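PDB 3HXL: uncharacterized protein DSY3957 from Desulfitobacterium hafniense, which probably serves as a tail sheath subunit of a myovirus-type phage, a building block of the contractile sleeve that surrounds the inner tail tube. Local coordinates for residues L223-E227 and G228-Q232; L379-E382 and C383-M387; A291-V294 and A295-T299; G111-G114 and N115-T118. All blocks are in the same frame, centred on the assembly; numbering follows the deposited sequence.

Interaction 1: L223-E227 and G228-Q232; sequences LRDDE and GKKIQ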
# COMPACT_ATOMS: atom_id res chain seq x y z
N LEU A 223 -6.19 -10.89 -10.37
CA LEU A 223 -5.10 -10.09 -10.90
C LEU A 223 -3.87 -10.95 -11.19
O LEU A 223 -3.33 -10.91 -12.30
CB LEU A 223 -4.72 -8.96 -9.93
CG LEU A 223 -5.40 -7.60 -10.16
CD1 LEU A 223 -6.91 -7.71 -9.91
CD2 LEU A 223 -4.79 -6.57 -9.22
N ARG A 224 -3.46 -11.76 -10.22
CA ARG A 224 -2.27 -12.60 -10.39
C ARG A 224 -2.31 -13.64 -11.49
O ARG A 224 -1.40 -13.73 -12.32
CB ARG A 224 -1.93 -13.33 -9.08
CG ARG A 224 -1.51 -12.45 -7.93
CD ARG A 224 -1.19 -13.30 -6.71
NE ARG A 224 -0.09 -14.21 -6.98
CZ ARG A 224 1.20 -13.88 -6.90
NH1 ARG A 224 1.55 -12.66 -6.54
NH2 ARG A 224 2.14 -14.78 -7.21
N ASP A 225 -3.37 -14.44 -11.52
CA ASP A 225 -3.43 -15.50 -12.49
C ASP A 225 -4.31 -15.33 -13.72
O ASP A 225 -4.23 -16.12 -14.65
CB ASP A 225 -3.75 -16.80 -11.76
CG ASP A 225 -2.75 -17.07 -10.63
OD1 ASP A 225 -1.55 -16.76 -10.83
OD2 ASP A 225 -3.15 -17.58 -9.57
N ASP A 226 -5.12 -14.28 -13.74
CA ASP A 226 -5.96 -14.05 -14.91
C ASP A 226 -5.54 -12.78 -15.65
O ASP A 226 -5.76 -12.66 -16.86
CB ASP A 226 -7.43 -13.94 -14.50
CG ASP A 226 -7.96 -15.23 -13.88
OD1 ASP A 226 -7.64 -16.32 -14.40
OD2 ASP A 226 -8.69 -15.15 -12.88
N GLU A 227 -4.92 -11.85 -14.93
CA GLU A 227 -4.48 -10.59 -15.53
C GLU A 227 -2.96 -10.50 -15.65
O GLU A 227 -2.43 -9.62 -16.33
CB GLU A 227 -4.98 -9.41 -14.69
CG GLU A 227 -6.42 -9.53 -14.19
CD GLU A 227 -7.46 -9.17 -15.24
OE1 GLU A 227 -7.34 -9.65 -16.39
OE2 GLU A 227 -8.40 -8.42 -14.91
N GLY A 228 -2.24 -11.41 -14.99
CA GLY A 228 -0.79 -11.37 -15.05
C GLY A 228 -0.25 -10.18 -14.28
O GLY A 228 0.87 -9.72 -14.53
N LYS A 229 -1.04 -9.67 -13.35
CA LYS A 229 -0.63 -8.54 -12.52
C LYS A 229 -0.30 -9.11 -11.15
O LYS A 229 -1.18 -9.26 -10.30
CB LYS A 229 -1.75 -7.50 -12.41
CG LYS A 229 -1.29 -6.18 -11.84
CD LYS A 229 -2.44 -5.20 -11.70
CE LYS A 229 -1.93 -3.87 -11.18
NZ LYS A 229 -3.04 -3.01 -10.70
N LYS A 230 0.97 -9.44 -10.95
CA LYS A 230 1.41 -10.05 -9.70
C LYS A 230 1.49 -9.09 -8.52
O LYS A 230 2.33 -8.19 -8.47
CB LYS A 230 2.76 -10.74 -9.94
CG LYS A 230 2.75 -11.72 -11.11
CD LYS A 230 1.82 -12.92 -10.88
CE LYS A 230 1.81 -13.86 -12.09
NZ LYS A 230 1.06 -15.13 -11.84
N ILE A 231 0.60 -9.32 -7.56
CA ILE A 231 0.50 -8.53 -6.34
C ILE A 231 0.10 -9.47 -5.20
O ILE A 231 -0.19 -10.64 -5.44
CB ILE A 231 -0.58 -7.42 -6.47
CG1 ILE A 231 -1.94 -8.05 -6.81
CG2 ILE A 231 -0.21 -6.43 -7.57
CD1 ILE A 231 -2.79 -8.36 -5.61
N GLN A 232 0.10 -8.96 -3.97
CA GLN A 232 -0.32 -9.76 -2.83
C GLN A 232 -1.22 -8.93 -1.92
O GLN A 232 -1.14 -7.70 -1.89
CB GLN A 232 0.87 -10.27 -2.00
CG GLN A 232 1.63 -11.46 -2.60
CD GLN A 232 2.73 -11.96 -1.67
OE1 GLN A 232 3.66 -11.22 -1.32
NE2 GLN A 232 2.63 -13.23 -1.25
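K229 folds back onto L223 at the C-terminal end of helix 210-227, a helix cap in which G228 leaves helical angles with a positive phi of 71°. In the backbone, the last turn, 223-227, is of the wider pi type, and K229 N donates to L223 O at 2.8 Å, six residues back. The polar side chains supply the remaining bonds. K230, bent at chi2 (-65°), brings its NZ back to R224 O at 2.9 Å, approaching from above the carbonyl plane, and makes a weak, salt-bridged bond to D225 OD1 at 3.2 Å. The other oxygen of D225 is taken by Y243 OH. R224 crosses K230 at about a right angle, and K230 CD sits over the centre of one guanidinium face, 4.1 Å above it. R224 NH2 and K230 NZ, 4.8 Å apart, may repel somewhat, which D225 and D351 of helix 344-364, the ion partner of R224 NH1, would be expected to offset. The apolar contacts involve L223: it runs side by side with K229, L223 CD2 to K229 CD 3.7 Å, and L223 CD2 also touches I231 CG1. Beyond that stem, K229 NZ reaches the carbonyls of E196 and F198. R224 NH1 donates to I231 O, 2.9 Å away and close to the guanidinium plane, with an N-H...O angle of 163°.

Interaction 2: L379-E382 and C383-M387; sequences LKSE and CINYM
From C383 to Y386 each backbone N donates to the carbonyl four residues earlier, L379 to E382, in unbroken alpha-helical order, as in I384 N to K380 O at 3.0 Å. Among the side chains, C383 keeps SG beside its own backbone N (chi1 -68°), which swings C383 SG back along the helix to within 3.5 Å of L379 CD2. I384 leans the same way, laying CG1 against K380 O at 3.0 Å. S381 O accepts the N385 backbone N-H and also a hydrogen bond from a water at 3.0 Å; that water gives its other hydrogen to N385 OD1 at 2.7 Å, tying the amide to the helix backbone. N385 ND2 lies 2.8 Å from S381 O as well, but at an angle too poor for a hydrogen bond. Y386 leads away toward helix 344-364, where its hydroxyl bonds D356 and its ring meets F357 edge-to-face. L379 and C383 both rest on F361 of that helix, and K380, C383 and I384 reach L405 of strand 405-408. The result is typical of an amphipathic helix in an alpha/beta domain, here the sheath C-terminal domain: one side packed on a helix and strands, another carrying S381 and N385 with their water.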
# COMPACT_ATOMS: atom_id res chain seq x y z
N LEU A 379 15.89 -11.72 -28.05
CA LEU A 379 15.02 -11.82 -26.89
C LEU A 379 15.69 -12.73 -25.87
O LEU A 379 15.67 -12.47 -24.66
CB LEU A 379 13.67 -12.40 -27.31
CG LEU A 379 12.45 -11.95 -26.51
CD1 LEU A 379 11.20 -12.57 -27.13
CD2 LEU A 379 12.59 -12.36 -25.06
N LYS A 380 16.29 -13.81 -26.36
CA LYS A 380 16.98 -14.78 -25.52
C LYS A 380 18.14 -14.11 -24.79
O LYS A 380 18.36 -14.36 -23.60
CB LYS A 380 17.50 -15.93 -26.38
CG LYS A 380 18.28 -16.98 -25.62
CD LYS A 380 18.70 -18.12 -26.54
CE LYS A 380 19.43 -19.22 -25.79
NZ LYS A 380 19.78 -20.35 -26.68
N SER A 381 18.88 -13.28 -25.51
CA SER A 381 20.02 -12.58 -24.94
C SER A 381 19.59 -11.62 -23.83
O SER A 381 20.25 -11.53 -22.79
CB SER A 381 20.76 -11.79 -26.03
OG SER A 381 21.79 -10.99 -25.47
N GLU A 382 18.49 -10.91 -24.05
CA GLU A 382 18.02 -9.97 -23.05
C GLU A 382 17.53 -10.67 -21.79
O GLU A 382 17.69 -10.15 -20.68
CB GLU A 382 16.91 -9.09 -23.63
CG GLU A 382 17.40 -8.18 -24.76
CD GLU A 382 18.54 -7.27 -24.33
OE1 GLU A 382 18.31 -6.38 -23.48
OE2 GLU A 382 19.67 -7.45 -24.83
N CYS A 383 16.96 -11.86 -21.95
CA CYS A 383 16.47 -12.61 -20.80
C CYS A 383 17.64 -13.19 -20.01
O CYS A 383 17.63 -13.19 -18.78
CB CYS A 383 15.54 -13.73 -21.26
SG CYS A 383 13.98 -13.09 -21.93
N ILE A 384 18.65 -13.67 -20.73
CA ILE A 384 19.83 -14.22 -20.08
C ILE A 384 20.47 -13.12 -19.24
O ILE A 384 20.82 -13.34 -18.08
CB ILE A 384 20.84 -14.73 -21.12
CG1 ILE A 384 20.26 -15.95 -21.84
CG2 ILE A 384 22.16 -15.07 -20.45
CD1 ILE A 384 20.00 -17.12 -20.94
N ASN A 385 20.63 -11.94 -19.83
CA ASN A 385 21.22 -10.83 -19.10
C ASN A 385 20.40 -10.51 -17.86
O ASN A 385 20.95 -10.20 -16.81
CB ASN A 385 21.33 -9.60 -19.99
CG ASN A 385 22.30 -9.79 -21.13
OD1 ASN A 385 23.37 -10.39 -20.95
ND2 ASN A 385 21.94 -9.29 -22.31
N TYR A 386 19.08 -10.60 -18.00
CA TYR A 386 18.19 -10.33 -16.88
C TYR A 386 18.41 -11.36 -15.78
O TYR A 386 18.55 -11.02 -14.61
CB TYR A 386 16.72 -10.39 -17.34
CG TYR A 386 15.73 -10.23 -16.20
CD1 TYR A 386 15.29 -8.97 -15.79
CD2 TYR A 386 15.27 -11.35 -15.50
CE1 TYR A 386 14.41 -8.83 -14.72
CE2 TYR A 386 14.39 -11.21 -14.43
CZ TYR A 386 13.97 -9.96 -14.04
OH TYR A 386 13.11 -9.83 -12.97
N MSE A 387 18.43 -12.63 -16.17
CA MSE A 387 18.63 -13.70 -15.20
C MSE A 387 19.99 -13.58 -14.52
O MSE A 387 20.12 -13.86 -13.33
CB MSE A 387 18.47 -15.06 -15.87
CG MSE A 387 17.06 -15.32 -16.40
SE MSE A 387 15.69 -15.30 -15.00
CE MSE A 387 16.09 -16.99 -14.18
O HOH W 1 23.20 -12.29 -22.91

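Interaction 3: A291-V294 and A295-T299; sequences AVDV and APRYT
R297 reaches back past V294 to D293, near the corner the chain turns at D293. Its CB meets nothing of the other segment closely; R297 CG, set next to its own backbone N (chi1 -72°), is the first to touch, on V294 CG2 at 3.6 Å. That methyl also touches P296 O, so it lies against the bend that contains the cis peptide between A295 and P296. From CG to NE the arginine is extended; R297 CD passes 4.1 Å from D293 OD1 on the way. R297 NE then donates to D293 OD1 at 2.9 Å, using the oxygen's syn lone pair. R297 NH2 donates to D293 OD1 too, also at 2.9 Å, but comes from above the carboxylate plane. This is a side-on grip with both nitrogens on one oxygen: OD1 lies at the guanidinium edge, nearly in its plane, while the two flat groups are turned 63° apart. NH2 is also linked, weakly, to a water that donates to V292 O at 2.6 Å. V294 N donates to D293 OD1 as well, at 2.8 Å, on the anti side and tilted out of the carboxylate plane. V292 and D293 form a classic beta bulge opposite V254 of strand 246-255, and P296 O is held by N251 of the same strand. Three donors thus converge on a single carboxylate oxygen, which would draw negative charge onto OD1 and probably keeps D293 ionised, pinning the arginine across the turn at the protein surface.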
# COMPACT_ATOMS: atom_id res chain seq x y z
N ALA A 291 8.51 -2.72 17.80
CA ALA A 291 7.85 -3.70 18.66
C ALA A 291 8.78 -4.35 19.68
O ALA A 291 9.93 -4.64 19.39
CB ALA A 291 7.19 -4.77 17.81
N VAL A 292 8.25 -4.59 20.88
CA VAL A 292 9.06 -5.22 21.92
C VAL A 292 8.48 -6.52 22.44
O VAL A 292 9.10 -7.20 23.27
CB VAL A 292 9.31 -4.24 23.09
CG1 VAL A 292 10.02 -2.99 22.57
CG2 VAL A 292 7.98 -3.85 23.76
N ASP A 293 7.30 -6.89 21.96
CA ASP A 293 6.67 -8.13 22.40
C ASP A 293 5.58 -8.46 21.37
O ASP A 293 5.34 -7.67 20.46
CB ASP A 293 6.04 -7.92 23.79
CG ASP A 293 5.87 -9.22 24.57
OD1 ASP A 293 5.97 -10.31 23.97
OD2 ASP A 293 5.61 -9.15 25.80
N VAL A 294 4.95 -9.62 21.50
CA VAL A 294 3.89 -10.00 20.57
C VAL A 294 2.62 -10.25 21.38
O VAL A 294 2.68 -10.48 22.58
CB VAL A 294 4.28 -11.27 19.76
CG1 VAL A 294 5.65 -11.07 19.12
CG2 VAL A 294 4.29 -12.50 20.65
N ALA A 295 1.46 -10.17 20.71
CA ALA A 295 0.19 -10.39 21.39
C ALA A 295 -0.85 -10.99 20.45
O ALA A 295 -1.27 -10.35 19.50
CB ALA A 295 -0.32 -9.08 21.99
N PRO A 296 -1.30 -12.22 20.74
CA PRO A 296 -0.82 -13.01 21.88
C PRO A 296 0.44 -13.82 21.59
O PRO A 296 0.95 -13.82 20.47
CB PRO A 296 -2.01 -13.92 22.17
CG PRO A 296 -2.52 -14.20 20.79
CD PRO A 296 -2.48 -12.84 20.13
N ARG A 297 0.93 -14.48 22.63
CA ARG A 297 2.11 -15.33 22.51
C ARG A 297 1.60 -16.76 22.34
O ARG A 297 0.48 -17.07 22.74
CB ARG A 297 2.97 -15.25 23.77
CG ARG A 297 3.72 -13.94 23.93
CD ARG A 297 4.68 -14.03 25.09
NE ARG A 297 5.63 -12.93 25.11
CZ ARG A 297 6.64 -12.84 25.97
NH1 ARG A 297 6.82 -13.79 26.88
NH2 ARG A 297 7.47 -11.80 25.92
N TYR A 298 2.43 -17.61 21.74
CA TYR A 298 2.06 -19.00 21.49
C TYR A 298 3.13 -19.96 21.98
O TYR A 298 4.29 -19.58 22.14
CB TYR A 298 1.86 -19.23 19.99
CG TYR A 298 0.84 -18.32 19.33
CD1 TYR A 298 -0.52 -18.46 19.61
CD2 TYR A 298 1.24 -17.32 18.45
CE1 TYR A 298 -1.46 -17.62 19.01
CE2 TYR A 298 0.30 -16.48 17.84
CZ TYR A 298 -1.04 -16.63 18.13
OH TYR A 298 -1.96 -15.79 17.57
N THR A 299 2.74 -21.21 22.21
CA THR A 299 3.69 -22.23 22.65
C THR A 299 4.37 -22.80 21.41
O THR A 299 3.94 -22.53 20.29
CB THR A 299 2.97 -23.39 23.37
OG1 THR A 299 2.10 -24.05 22.44
CG2 THR A 299 2.14 -22.85 24.53
O HOH W 2 9.19 -9.42 24.70

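Interaction 4: G111-G114 and N115-T118; sequences GARG and NDIT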
# COMPACT_ATOMS: atom_id res chain seq x y z
N GLY A 111 -16.48 14.19 8.51
CA GLY A 111 -15.75 13.43 9.50
C GLY A 111 -15.83 14.07 10.87
O GLY A 111 -16.19 15.25 10.99
N ALA A 112 -15.49 13.31 11.90
CA ALA A 112 -15.51 13.79 13.27
C ALA A 112 -14.43 14.84 13.51
O ALA A 112 -14.48 15.60 14.47
CB ALA A 112 -15.32 12.62 14.24
N ARG A 113 -13.43 14.87 12.63
CA ARG A 113 -12.34 15.83 12.77
C ARG A 113 -12.88 17.25 12.62
O ARG A 113 -12.29 18.20 13.12
CB ARG A 113 -11.26 15.54 11.73
CG ARG A 113 -10.06 16.47 11.77
CD ARG A 113 -9.48 16.61 13.17
NE ARG A 113 -8.09 17.06 13.12
CZ ARG A 113 -7.38 17.45 14.17
NH1 ARG A 113 -7.93 17.47 15.38
NH2 ARG A 113 -6.12 17.82 14.01
N GLY A 114 -14.01 17.38 11.92
CA GLY A 114 -14.60 18.69 11.75
C GLY A 114 -15.07 19.29 13.07
O GLY A 114 -15.12 20.51 13.21
N ASN A 115 -15.40 18.44 14.04
CA ASN A 115 -15.86 18.94 15.33
C ASN A 115 -14.72 19.52 16.18
O ASN A 115 -14.97 20.08 17.25
CB ASN A 115 -16.57 17.84 16.12
CG ASN A 115 -17.74 17.24 15.37
OD1 ASN A 115 -18.56 17.96 14.78
ND2 ASN A 115 -17.84 15.91 15.40
N ASP A 116 -13.48 19.39 15.72
CA ASP A 116 -12.35 19.94 16.46
C ASP A 116 -12.02 21.34 15.95
O ASP A 116 -11.01 21.94 16.33
CB ASP A 116 -11.10 19.07 16.30
CG ASP A 116 -11.30 17.66 16.84
OD1 ASP A 116 -12.13 17.48 17.75
OD2 ASP A 116 -10.60 16.75 16.36
N ILE A 117 -12.87 21.85 15.07
CA ILE A 117 -12.68 23.17 14.50
C ILE A 117 -13.56 24.17 15.23
O ILE A 117 -14.71 23.88 15.56
CB ILE A 117 -13.03 23.19 13.00
CG1 ILE A 117 -12.30 22.05 12.28
CG2 ILE A 117 -12.64 24.53 12.38
CD1 ILE A 117 -12.64 21.93 10.81
N THR A 118 -13.03 25.36 15.48
CA THR A 118 -13.79 26.40 16.15
C THR A 118 -13.57 27.74 15.46
O THR A 118 -12.44 28.11 15.14
CB THR A 118 -13.38 26.54 17.64
OG1 THR A 118 -13.67 25.32 18.33
CG2 THR A 118 -14.15 27.68 18.31
O HOH W 3 -13.66 15.22 17.13
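N115 N donates to A112 O at 3.0 Å, one of a run of i to i+3 bonds in the 3-10 segment 112-116, which leads into strand 117-123 of the beta-sandwich domain. The N115 side chain keeps near the turn, its CB lying against A112 O, while its OD1 is bound by G178 N. Next, D116 N donates to R113 O, and its carboxylate is held at both oxygens. D116 OD2 receives R113 NH1 at 2.9 Å in a salt bridge; it lies in the guanidinium plane, yet the carboxylate is turned 81° from that plane and is met on the anti side of OD2, 27° out of its own plane. D116 OD1 is tied by a water, 2.8 Å away, that also donates to A112 O. R113 gets there by bending at chi2 (50°), which folds the chain back under its own turn. R113 NH1 also pairs with D138 and NH2 bonds G64 O, joining the turn to other parts of the chain. I117 starts the strand: its N donates to G114 O at 3.2 Å. Its side chain then turns back over the glycine, with I117 CG1 3.3 Å from G114 O and I117 CD1 3.9 Å from G114 CA.

Overall arrangement
From the N terminus the order is interaction 4, interaction 1, interaction 3 and interaction 2. Each is local and complete before the next begins, so none nests or crosses; interaction 2 closes no loop, being a stretch inside helix 373-392 of the C-terminal domain. Residues 111-118 feed strand 117-123 of the beta-sandwich domain. In the subtilisin-like domain, interaction 1 joins helix 210-227 to strand 232-236, while interaction 3 joins strands 291-292 and 294-295 to helix 300-308; their centres are about 33 Å apart. Helix 344-364 is touched by both interaction 1 and interaction 2. Interaction 4 sits across the chain's centre, about 57 Å from interaction 2 between centres.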